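PDB 3O2U: NEDD8-conjugating enzyme UBC12 from Saccharomyces cerevisiae, which accepts the ubiquitin-like protein Rub1 (NEDD8) from its E1 enzyme as a thioester and catalyses its covalent attachment to other proteins, chiefly the cullin Cdc53. Local coordinates for residues I105-I110 and L139-E144; E74-Y79 and E165-V170. All coordinates share one frame; numbering follows the deposited sequence.

Contact 1 of 2, residues I105-I110 and L139-E144; sequences IFHPNI and LFLFLE
A buried aromatic and aliphatic contact joins Ile105, His107, Asn109 and Ile110 to Leu141 and Phe142, setting the loop that carries the HPN motif of the E2 fold (His107 to Asn109) against the C-terminal end of helix 131-143. His107 and Phe142 form a T-shaped pair: the imidazole edge points at the phenyl face, with centroids 5.2 Å apart and planes at 63°. His107 reaches the helix because its CG is anti to the backbone N (chi1 -174°). Its ring is held from within the motif, where His107 NE2 donates to Asn109 OD1 over 3.1 Å; the N-H...O angle is only 140° and the donor is tilted from the carbonyl plane, a modest bond. Asn109 is itself fixed through ND2, which donates to the carbonyls of Asn146 and Asp149, so an amide with both donor and acceptor ends suits this place. The same side chain lies about 4 Å from that of Cys117, the predicted thioester cysteine, consistent with the placing of the HPN asparagine beside the catalytic cysteine in other E2 enzymes. Leu141 supplies the apolar neighbour, its CD2 resting 3.8 Å from Asn109 OD1. Ile105 CD1 meets the rim of the Phe142 ring at CE2, 3.4 Å away, while Ile110 CD1 approaches CZ of the same ring. Phe106 packs instead on helices 153-160 and 163-174, and Phe142 also touches Val70 of strand 65-70.

Contact 2 of 2, residues E74-Y79 and E165-V170; sequences EGYYNY and EFAEAV
Tyr76 and Tyr77, at the middle of a type I turn from Gly75 to Asn78, pack on one side of helix 163-174 through Phe166, Ala167 and Val170. Phe166 drives its edge into the face of Tyr76 in a T-shaped pair, planes at 83°, with Phe166 CD2 over the centre of the tyrosine ring and 3.7 Å from Tyr76 CD2. Phe166 extends from the helix with CG anti to the backbone N (chi1 -173°), which carries the next rim atoms on to Tyr77, Phe166 CZ lying 3.3 Å from Tyr77 OH. One turn along the helix, Val170 CG1 sits over the Tyr77 face in a CH-pi contact, 3.9 Å from the ring centroid. Small Ala167 lets the turn come close: Tyr76 CD1 is 3.7 Å from Ala167 CA. With an alanine here in place of Tyr76, the edge of Phe166 would probably lose its aromatic face and a gap would open beside Ala167.

Tyr77, Phe166 and Val170 are buried, whereas Tyr76 and Ala167 are partly exposed. The outer part of the turn is tied within itself: Gly75 O accepts from Asn78 N and, over 2.6 Å, from Asn78 ND2 in a nearly straight bond. Gly75 has a positive phi of 84°, and at its backbone angles a side chain would collide with the preceding carbonyl. No hydrogen bond crosses between the segments; the hydroxyl of the buried Tyr77 is instead bonded to Phe106 O, so the grip on the helix depends on the fit of rings and methyl groups.

How the contacts relate
Contact 1 lies deeper, its centre about 13 Å from that of the chain, and all its touching residues are buried; contact 2, with its centre about 21 Å from the chain's, has Tyr76 and Ala167 partly exposed. They share no segment, and contact 1 is nested within the loop closed by contact 2. Tyr77 bridges them: besides its hydroxyl's tie to the 105-110 loop, its ring packs against Phe142, with Phe142 CD2 3.6 Å from Tyr77 CG. Both contacts use T-shaped rings, but contact 1 adds the polar His107 and Asn109 beside the predicted active site, whereas contact 2, away from it, joins a turn to helix 163-174 through aromatic and aliphatic packing.

Contact 1 of 2, residues I105-I110 and L139-E144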
loop_
_atom_site.group_PDB
_atom_site.type_symbol
_atom_site.label_atom_id
_atom_site.label_comp_id
_atom_site.label_asym_id
_atom_site.label_seq_id
_atom_site.Cartn_x
_atom_site.Cartn_y
_atom_site.Cartn_z
ATOM N N ILE A 105 -7.552 1.887 12.155
ATOM C CA ILE A 105 -8.678 2.718 11.735
ATOM C C ILE A 105 -9.972 1.915 11.584
ATOM O O ILE A 105 -9.952 0.709 11.329
ATOM C CB ILE A 105 -8.372 3.537 10.452
ATOM C CG1 ILE A 105 -8.296 2.635 9.234
ATOM C CG2 ILE A 105 -7.060 4.344 10.591
ATOM C CD1 ILE A 105 -8.691 3.362 7.973
ATOM N N PHE A 106 -11.095 2.603 11.745
ATOM C CA PHE A 106 -12.405 1.967 11.667
ATOM C C PHE A 106 -12.886 2.007 10.220
ATOM O O PHE A 106 -13.445 2.999 9.778
ATOM C CB PHE A 106 -13.385 2.726 12.553
ATOM C CG PHE A 106 -14.651 1.983 12.833
ATOM C CD1 PHE A 106 -14.629 0.800 13.561
ATOM C CD2 PHE A 106 -15.870 2.483 12.398
ATOM C CE1 PHE A 106 -15.796 0.122 13.836
ATOM C CE2 PHE A 106 -17.044 1.802 12.669
ATOM C CZ PHE A 106 -17.008 0.626 13.384
ATOM N N HIS A 107 -12.631 0.937 9.480
ATOM C CA HIS A 107 -12.991 0.891 8.068
ATOM C C HIS A 107 -13.305 -0.554 7.684
ATOM O O HIS A 107 -12.576 -1.471 8.057
ATOM C CB HIS A 107 -11.839 1.431 7.219
ATOM C CG HIS A 107 -12.170 1.550 5.766
ATOM N ND1 HIS A 107 -12.364 2.761 5.146
ATOM C CD2 HIS A 107 -12.363 0.603 4.819
ATOM C CE1 HIS A 107 -12.644 2.561 3.868
ATOM N NE2 HIS A 107 -12.661 1.260 3.651
ATOM N N PRO A 108 -14.403 -0.766 6.950
ATOM C CA PRO A 108 -14.823 -2.139 6.642
ATOM C C PRO A 108 -13.742 -2.930 5.903
ATOM O O PRO A 108 -13.661 -4.147 6.071
ATOM C CB PRO A 108 -16.045 -1.950 5.735
ATOM C CG PRO A 108 -16.043 -0.518 5.336
ATOM C CD PRO A 108 -15.304 0.244 6.379
ATOM N N ASN A 109 -12.897 -2.246 5.134
ATOM C CA ASN A 109 -11.976 -2.950 4.246
ATOM C C ASN A 109 -10.532 -3.071 4.774
ATOM O O ASN A 109 -9.644 -3.569 4.079
ATOM C CB ASN A 109 -12.040 -2.335 2.841
ATOM C CG ASN A 109 -13.483 -2.143 2.354
ATOM O OD1 ASN A 109 -13.885 -1.043 1.952
ATOM N ND2 ASN A 109 -14.265 -3.215 2.390
ATOM N N ILE A 110 -10.318 -2.663 6.025
ATOM C CA ILE A 110 -8.997 -2.737 6.657
ATOM C C ILE A 110 -9.120 -3.395 8.031
ATOM O O ILE A 110 -9.980 -3.011 8.821
ATOM C CB ILE A 110 -8.365 -1.324 6.793
ATOM C CG1 ILE A 110 -8.439 -0.605 5.445
ATOM C CG2 ILE A 110 -6.911 -1.419 7.306
ATOM C CD1 ILE A 110 -8.113 0.856 5.498
ATOM N N LEU A 139 -7.065 5.737 -2.082
ATOM C CA LEU A 139 -7.850 6.941 -1.857
ATOM C C LEU A 139 -9.343 6.596 -1.908
ATOM O O LEU A 139 -10.085 6.883 -0.974
ATOM C CB LEU A 139 -7.512 7.982 -2.910
ATOM C CG LEU A 139 -8.264 9.312 -2.775
ATOM C CD1 LEU A 139 -8.119 9.878 -1.371
ATOM C CD2 LEU A 139 -7.782 10.312 -3.823
ATOM N N PHE A 140 -9.755 5.953 -2.994
ATOM C CA PHE A 140 -11.160 5.620 -3.263
ATOM C C PHE A 140 -11.818 4.774 -2.157
ATOM O O PHE A 140 -13.034 4.816 -1.969
ATOM C CB PHE A 140 -11.245 4.897 -4.617
ATOM C CG PHE A 140 -12.629 4.846 -5.208
ATOM C CD1 PHE A 140 -13.243 5.994 -5.673
ATOM C CD2 PHE A 140 -13.307 3.639 -5.315
ATOM C CE1 PHE A 140 -14.527 5.940 -6.227
ATOM C CE2 PHE A 140 -14.584 3.580 -5.865
ATOM C CZ PHE A 140 -15.191 4.728 -6.322
ATOM N N LEU A 141 -11.016 4.004 -1.426
ATOM C CA LEU A 141 -11.526 3.249 -0.285
ATOM C C LEU A 141 -12.165 4.168 0.754
ATOM O O LEU A 141 -13.102 3.789 1.453
ATOM C CB LEU A 141 -10.393 2.476 0.408
ATOM C CG LEU A 141 -9.871 1.150 -0.146
ATOM C CD1 LEU A 141 -8.663 0.724 0.668
ATOM C CD2 LEU A 141 -10.934 0.066 -0.099
ATOM N N PHE A 142 -11.625 5.368 0.883
ATOM C CA PHE A 142 -12.115 6.308 1.886
ATOM C C PHE A 142 -13.233 7.187 1.343
ATOM O O PHE A 142 -14.039 7.713 2.112
ATOM C CB PHE A 142 -10.961 7.163 2.417
ATOM C CG PHE A 142 -9.920 6.354 3.150
ATOM C CD1 PHE A 142 -8.801 5.882 2.487
ATOM C CD2 PHE A 142 -10.098 6.021 4.482
ATOM C CE1 PHE A 142 -7.843 5.117 3.154
ATOM C CE2 PHE A 142 -9.155 5.235 5.157
ATOM C CZ PHE A 142 -8.031 4.778 4.484
ATOM N N LEU A 143 -13.272 7.337 0.022
ATOM C CA LEU A 143 -14.329 8.093 -0.642
ATOM C C LEU A 143 -15.582 7.245 -0.838
ATOM O O LEU A 143 -16.704 7.745 -0.752
ATOM C CB LEU A 143 -13.835 8.611 -1.989
ATOM C CG LEU A 143 -12.603 9.488 -1.838
ATOM C CD1 LEU A 143 -12.146 10.042 -3.183
ATOM C CD2 LEU A 143 -12.888 10.608 -0.857
ATOM N N GLU A 144 -15.382 5.965 -1.112
ATOM C CA GLU A 144 -16.486 5.032 -1.270
ATOM C C GLU A 144 -16.221 3.711 -0.567
ATOM O O GLU A 144 -15.894 2.707 -1.212
ATOM C CB GLU A 144 -16.798 4.808 -2.753
ATOM C CG GLU A 144 -17.737 5.846 -3.345
ATOM C CD GLU A 144 -19.094 5.860 -2.647
ATOM O OE1 GLU A 144 -19.886 4.907 -2.849
ATOM O OE2 GLU A 144 -19.365 6.825 -1.895
#

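Contact 2 of 2, residues E74-Y79 and E165-V170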
loop_
_atom_site.group_PDB
_atom_site.type_symbol
_atom_site.label_atom_id
_atom_site.label_comp_id
_atom_site.label_asym_id
_atom_site.label_seq_id
_atom_site.Cartn_x
_atom_site.Cartn_y
_atom_site.Cartn_z
ATOM N N GLU A 74 -12.988 15.118 1.727
ATOM C CA GLU A 74 -14.431 14.916 1.713
ATOM C C GLU A 74 -14.758 13.509 2.232
ATOM O O GLU A 74 -13.857 12.681 2.396
ATOM C CB GLU A 74 -14.994 15.127 0.298
ATOM C CG GLU A 74 -14.431 14.171 -0.752
ATOM C CD GLU A 74 -14.994 14.422 -2.157
ATOM O OE1 GLU A 74 -15.699 15.439 -2.364
ATOM O OE2 GLU A 74 -14.728 13.599 -3.056
ATOM N N GLY A 75 -16.033 13.242 2.516
ATOM C CA GLY A 75 -16.445 11.926 2.981
ATOM C C GLY A 75 -16.292 11.662 4.479
ATOM O O GLY A 75 -15.936 12.545 5.263
ATOM N N TYR A 76 -16.553 10.419 4.876
ATOM C CA TYR A 76 -16.554 10.040 6.286
ATOM C C TYR A 76 -15.240 10.322 7.012
ATOM O O TYR A 76 -15.231 10.651 8.203
ATOM C CB TYR A 76 -16.851 8.559 6.403
ATOM C CG TYR A 76 -18.250 8.178 6.010
ATOM C CD1 TYR A 76 -19.341 8.709 6.682
ATOM C CD2 TYR A 76 -18.482 7.271 4.980
ATOM C CE1 TYR A 76 -20.626 8.354 6.348
ATOM C CE2 TYR A 76 -19.768 6.901 4.640
ATOM C CZ TYR A 76 -20.839 7.450 5.329
ATOM O OH TYR A 76 -22.125 7.098 4.996
ATOM N N TYR A 77 -14.141 10.164 6.287
ATOM C CA TYR A 77 -12.804 10.231 6.862
ATOM C C TYR A 77 -12.159 11.566 6.553
ATOM O O TYR A 77 -10.951 11.713 6.674
ATOM C CB TYR A 77 -11.939 9.085 6.303
ATOM C CG TYR A 77 -12.519 7.724 6.602
ATOM C CD1 TYR A 77 -12.170 7.040 7.762
ATOM C CD2 TYR A 77 -13.455 7.144 5.754
ATOM C CE1 TYR A 77 -12.713 5.805 8.053
ATOM C CE2 TYR A 77 -14.012 5.913 6.036
ATOM C CZ TYR A 77 -13.643 5.253 7.196
ATOM O OH TYR A 77 -14.176 4.020 7.481
ATOM N N ASN A 78 -12.972 12.540 6.145
ATOM C CA ASN A 78 -12.458 13.856 5.805
ATOM C C ASN A 78 -11.468 14.383 6.837
ATOM O O ASN A 78 -11.722 14.356 8.046
ATOM C CB ASN A 78 -13.595 14.860 5.546
ATOM C CG ASN A 78 -14.388 15.182 6.796
ATOM O OD1 ASN A 78 -14.026 16.065 7.551
ATOM N ND2 ASN A 78 -15.464 14.450 7.023
ATOM N N TYR A 79 -10.325 14.832 6.329
ATOM C CA TYR A 79 -9.251 15.437 7.120
ATOM C C TYR A 79 -8.511 14.520 8.112
ATOM O O TYR A 79 -7.648 14.975 8.872
ATOM C CB TYR A 79 -9.751 16.729 7.763
ATOM C CG TYR A 79 -10.118 17.708 6.678
ATOM C CD1 TYR A 79 -9.146 18.484 6.078
ATOM C CD2 TYR A 79 -11.420 17.799 6.204
ATOM C CE1 TYR A 79 -9.451 19.358 5.067
ATOM C CE2 TYR A 79 -11.745 18.688 5.182
ATOM C CZ TYR A 79 -10.745 19.458 4.615
ATOM O OH TYR A 79 -11.029 20.341 3.601
ATOM N N GLU A 165 -24.923 7.271 11.587
ATOM C CA GLU A 165 -24.361 6.343 12.556
ATOM C C GLU A 165 -22.894 6.036 12.248
ATOM O O GLU A 165 -22.042 6.085 13.133
ATOM C CB GLU A 165 -25.170 5.041 12.573
ATOM C CG GLU A 165 -26.540 5.145 13.251
ATOM C CD GLU A 165 -27.634 5.698 12.344
ATOM O OE1 GLU A 165 -27.319 6.257 11.272
ATOM O OE2 GLU A 165 -28.824 5.575 12.712
ATOM N N PHE A 166 -22.608 5.721 10.989
ATOM C CA PHE A 166 -21.253 5.389 10.586
ATOM C C PHE A 166 -20.399 6.642 10.661
ATOM O O PHE A 166 -19.249 6.590 11.076
ATOM C CB PHE A 166 -21.229 4.790 9.175
ATOM C CG PHE A 166 -19.875 4.281 8.753
ATOM C CD1 PHE A 166 -19.367 3.102 9.276
ATOM C CD2 PHE A 166 -19.112 4.982 7.833
ATOM C CE1 PHE A 166 -18.119 2.633 8.892
ATOM C CE2 PHE A 166 -17.871 4.516 7.439
ATOM C CZ PHE A 166 -17.376 3.339 7.970
ATOM N N ALA A 167 -20.973 7.775 10.278
ATOM C CA ALA A 167 -20.241 9.034 10.297
ATOM C C ALA A 167 -19.748 9.387 11.695
ATOM O O ALA A 167 -18.638 9.883 11.862
ATOM C CB ALA A 167 -21.092 10.157 9.739
ATOM N N GLU A 168 -20.579 9.149 12.700
ATOM C CA GLU A 168 -20.209 9.496 14.064
ATOM C C GLU A 168 -19.234 8.487 14.661
ATOM O O GLU A 168 -18.373 8.856 15.460
ATOM C CB GLU A 168 -21.450 9.649 14.943
ATOM C CG GLU A 168 -22.263 10.902 14.638
ATOM C CD GLU A 168 -23.479 11.039 15.544
ATOM O OE1 GLU A 168 -23.785 10.068 16.275
ATOM O OE2 GLU A 168 -24.125 12.111 15.522
ATOM N N ALA A 169 -19.370 7.223 14.267
ATOM C CA ALA A 169 -18.434 6.190 14.694
ATOM C C ALA A 169 -17.035 6.453 14.135
ATOM O O ALA A 169 -16.030 6.210 14.807
ATOM C CB ALA A 169 -18.918 4.838 14.256
ATOM N N VAL A 170 -16.982 6.939 12.896
ATOM C CA VAL A 170 -15.716 7.239 12.242
ATOM C C VAL A 170 -15.071 8.456 12.893
ATOM O O VAL A 170 -13.871 8.460 13.179
ATOM C CB VAL A 170 -15.908 7.459 10.725
ATOM C CG1 VAL A 170 -14.654 8.051 10.118
ATOM C CG2 VAL A 170 -16.251 6.142 10.050
#